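Local coordinates for response regulator receiver protein (Sinorhizobium medicae, PDB 2RDM), which probably acts as a two-component receiver domain, accepting a phosphoryl group to switch a response, although its particular pathway is not established, at residues Thr7-Asp12 / Ala39-Met44. The protein carries 1 engineered substitution. Residues are numbered along the deposited sequence; the frame is centred on the assembly and turned at random. Where two conformers were deposited one is given.
Engineered in segment 39-44: Met44 (natural residue Leu).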
loop_
_atom_site.group_PDB
_atom_site.type_symbol
_atom_site.label_atom_id
_atom_site.label_comp_id
_atom_site.label_asym_id
_atom_site.label_seq_id
_atom_site.Cartn_x
_atom_site.Cartn_y
_atom_site.Cartn_z
ATOM N N THR A 7 4.155 25.316 -1.572
ATOM C CA THR A 7 3.951 26.048 -0.324
ATOM C C THR A 7 3.413 25.159 0.790
ATOM O O THR A 7 2.382 24.499 0.630
ATOM C CB THR A 7 2.984 27.231 -0.540
ATOM O OG1 THR A 7 3.473 28.044 -1.617
ATOM C CG2 THR A 7 2.868 28.081 0.726
ATOM N N ILE A 8 4.091 25.179 1.935
ATOM C CA ILE A 8 3.654 24.415 3.081
ATOM C C ILE A 8 3.180 25.375 4.176
ATOM O O ILE A 8 3.897 26.303 4.544
ATOM C CB ILE A 8 4.789 23.516 3.611
ATOM C CG1 ILE A 8 5.296 22.550 2.510
ATOM C CG2 ILE A 8 4.347 22.782 4.838
ATOM C CD1 ILE A 8 4.258 21.599 1.952
ATOM N N LEU A 9 1.945 25.173 4.642
ATOM C CA LEU A 9 1.438 25.917 5.773
ATOM C C LEU A 9 1.946 25.169 6.978
ATOM O O LEU A 9 1.634 23.990 7.141
ATOM C CB LEU A 9 -0.085 25.931 5.771
ATOM C CG LEU A 9 -0.798 26.712 6.887
ATOM C CD1 LEU A 9 -0.340 28.175 6.966
ATOM C CD2 LEU A 9 -2.301 26.620 6.728
ATOM N N LEU A 10 2.717 25.860 7.813
ATOM C CA LEU A 10 3.280 25.280 9.021
ATOM C C LEU A 10 2.703 25.990 10.239
ATOM O O LEU A 10 2.862 27.203 10.377
ATOM C CB LEU A 10 4.805 25.406 8.998
ATOM C CG LEU A 10 5.608 25.074 10.259
ATOM C CD1 LEU A 10 5.588 23.572 10.558
ATOM C CD2 LEU A 10 7.045 25.564 10.124
ATOM N N ALA A 11 2.041 25.238 11.115
ATOM C CA ALA A 11 1.397 25.813 12.293
ATOM C C ALA A 11 1.999 25.228 13.561
ATOM O O ALA A 11 1.750 24.064 13.886
ATOM C CB ALA A 11 -0.132 25.569 12.255
ATOM N N ASP A 12 2.813 26.024 14.248
ATOM C CA ASP A 12 3.468 25.585 15.484
ATOM C C ASP A 12 3.607 26.752 16.451
ATOM O O ASP A 12 4.002 27.846 16.054
ATOM C CB ASP A 12 4.846 24.931 15.214
ATOM C CG ASP A 12 5.416 24.202 16.449
ATOM O OD1 ASP A 12 5.593 24.813 17.525
ATOM O OD2 ASP A 12 5.698 22.996 16.349
ATOM N N ALA A 39 -6.092 28.830 14.733
ATOM C CA ALA A 39 -6.988 29.873 14.224
ATOM C C ALA A 39 -6.375 30.594 13.042
ATOM O O ALA A 39 -7.060 30.837 12.044
ATOM C CB ALA A 39 -7.357 30.885 15.330
ATOM N N LYS A 40 -5.082 30.913 13.154
ATOM C CA LYS A 40 -4.355 31.600 12.082
ATOM C C LYS A 40 -4.174 30.685 10.872
ATOM O O LYS A 40 -4.300 31.125 9.724
ATOM C CB LYS A 40 -3.008 32.128 12.592
ATOM C CG LYS A 40 -3.116 33.381 13.486
ATOM C CD LYS A 40 -1.866 33.575 14.350
ATOM C CE LYS A 40 -1.905 34.889 15.124
ATOM N NZ LYS A 40 -0.672 35.096 15.946
ATOM N N ALA A 41 -3.891 29.409 11.129
ATOM C CA ALA A 41 -3.798 28.417 10.037
ATOM C C ALA A 41 -5.110 28.301 9.240
ATOM O O ALA A 41 -5.104 28.299 8.000
ATOM C CB ALA A 41 -3.375 27.059 10.588
ATOM N N ILE A 42 -6.232 28.231 9.947
ATOM C CA ILE A 42 -7.563 28.118 9.307
ATOM C C ILE A 42 -7.895 29.377 8.484
ATOM O O ILE A 42 -8.363 29.278 7.347
ATOM C CB ILE A 42 -8.649 27.783 10.364
ATOM C CG1 ILE A 42 -8.459 26.338 10.839
ATOM C CG2 ILE A 42 -10.078 27.988 9.824
ATOM C CD1 ILE A 42 -9.192 25.979 12.100
ATOM N N GLU A 43 -7.581 30.543 9.042
ATOM C CA GLU A 43 -7.750 31.815 8.337
ATOM C C GLU A 43 -6.978 31.820 7.016
ATOM O O GLU A 43 -7.533 32.178 5.977
ATOM C CB GLU A 43 -7.314 32.984 9.220
ATOM C CG GLU A 43 -7.538 34.355 8.591
ATOM C CD GLU A 43 -7.140 35.484 9.523
ATOM O OE1 GLU A 43 -5.947 35.581 9.862
ATOM O OE2 GLU A 43 -8.022 36.273 9.920
HETATM N N MSE A 44 -5.744 31.376 7.069
HETATM C CA MSE A 44 -4.944 31.277 5.898
HETATM C C MSE A 44 -5.506 30.309 4.873
HETATM O O MSE A 44 -5.583 30.616 3.714
HETATM C CB MSE A 44 -3.518 30.954 6.275
HETATM C CG MSE A 44 -2.577 31.024 5.164
HETATM SE SE MSE A 44 -2.124 32.788 4.564
HETATM C CE MSE A 44 -2.489 33.690 6.109
#
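Leu9 and Ala11, alternate residues of strand 7-11, meet Ala41 and Met44 of helix 38-46, a worked example of how a helix settles on a parallel sheet, here largely through alanine methyls and a leucine fork. Leu9 can be followed outward atom by atom. Its CB leaves the strand toward the helix but finds no close partner there, and CG serves as the branch point from which the two methyls part. With CG anti to the backbone N (chi1 -178°), the fork is carried out to the helix surface. There, Leu9 CD2 lies 3.5 Å from the carbonyl oxygen Ala41 O, a van der Waals contact, and Leu9 CD2 is 4.0 Å from Ala41 CB. The other methyl, Leu9 CD1, touches Met44 CG at 4.0 Å, the two side chains slanting across each other.

Met44 is an engineered residue, present as selenomethionine. Its CB points at the strand, yet bends at chi2 and chi3 turn the chain away, leaving CG as the atom that meets Leu9. One turn back along the helix, Ala41 CB faces Ala11 CB at 3.9 Å. Such small side chains allow the backbones to come close, with Ala11 CA 6.2 Å from Ala41 CA. The short segment axes run nearly antiparallel, at 160°, and approach to 8.8 Å.

The side chains that meet are all apolar, and the contact is largely buried. Beyond it, Leu9 also packs on Thr33 and Ile51, whereas Leu10 points away from helix 38-46 and packs against helix 15-27. Just past the strand, Asp12 lies close to Asp57, the predicted phosphorylation site. Helix 38-46 links strands 31-35 and 53-57, which flank strand 7-11, so the packing seats a beta-alpha-beta crossover over the intervening strand 7-11, as in the CheY-like receiver fold with its 2-1-3-4-5 parallel sheet.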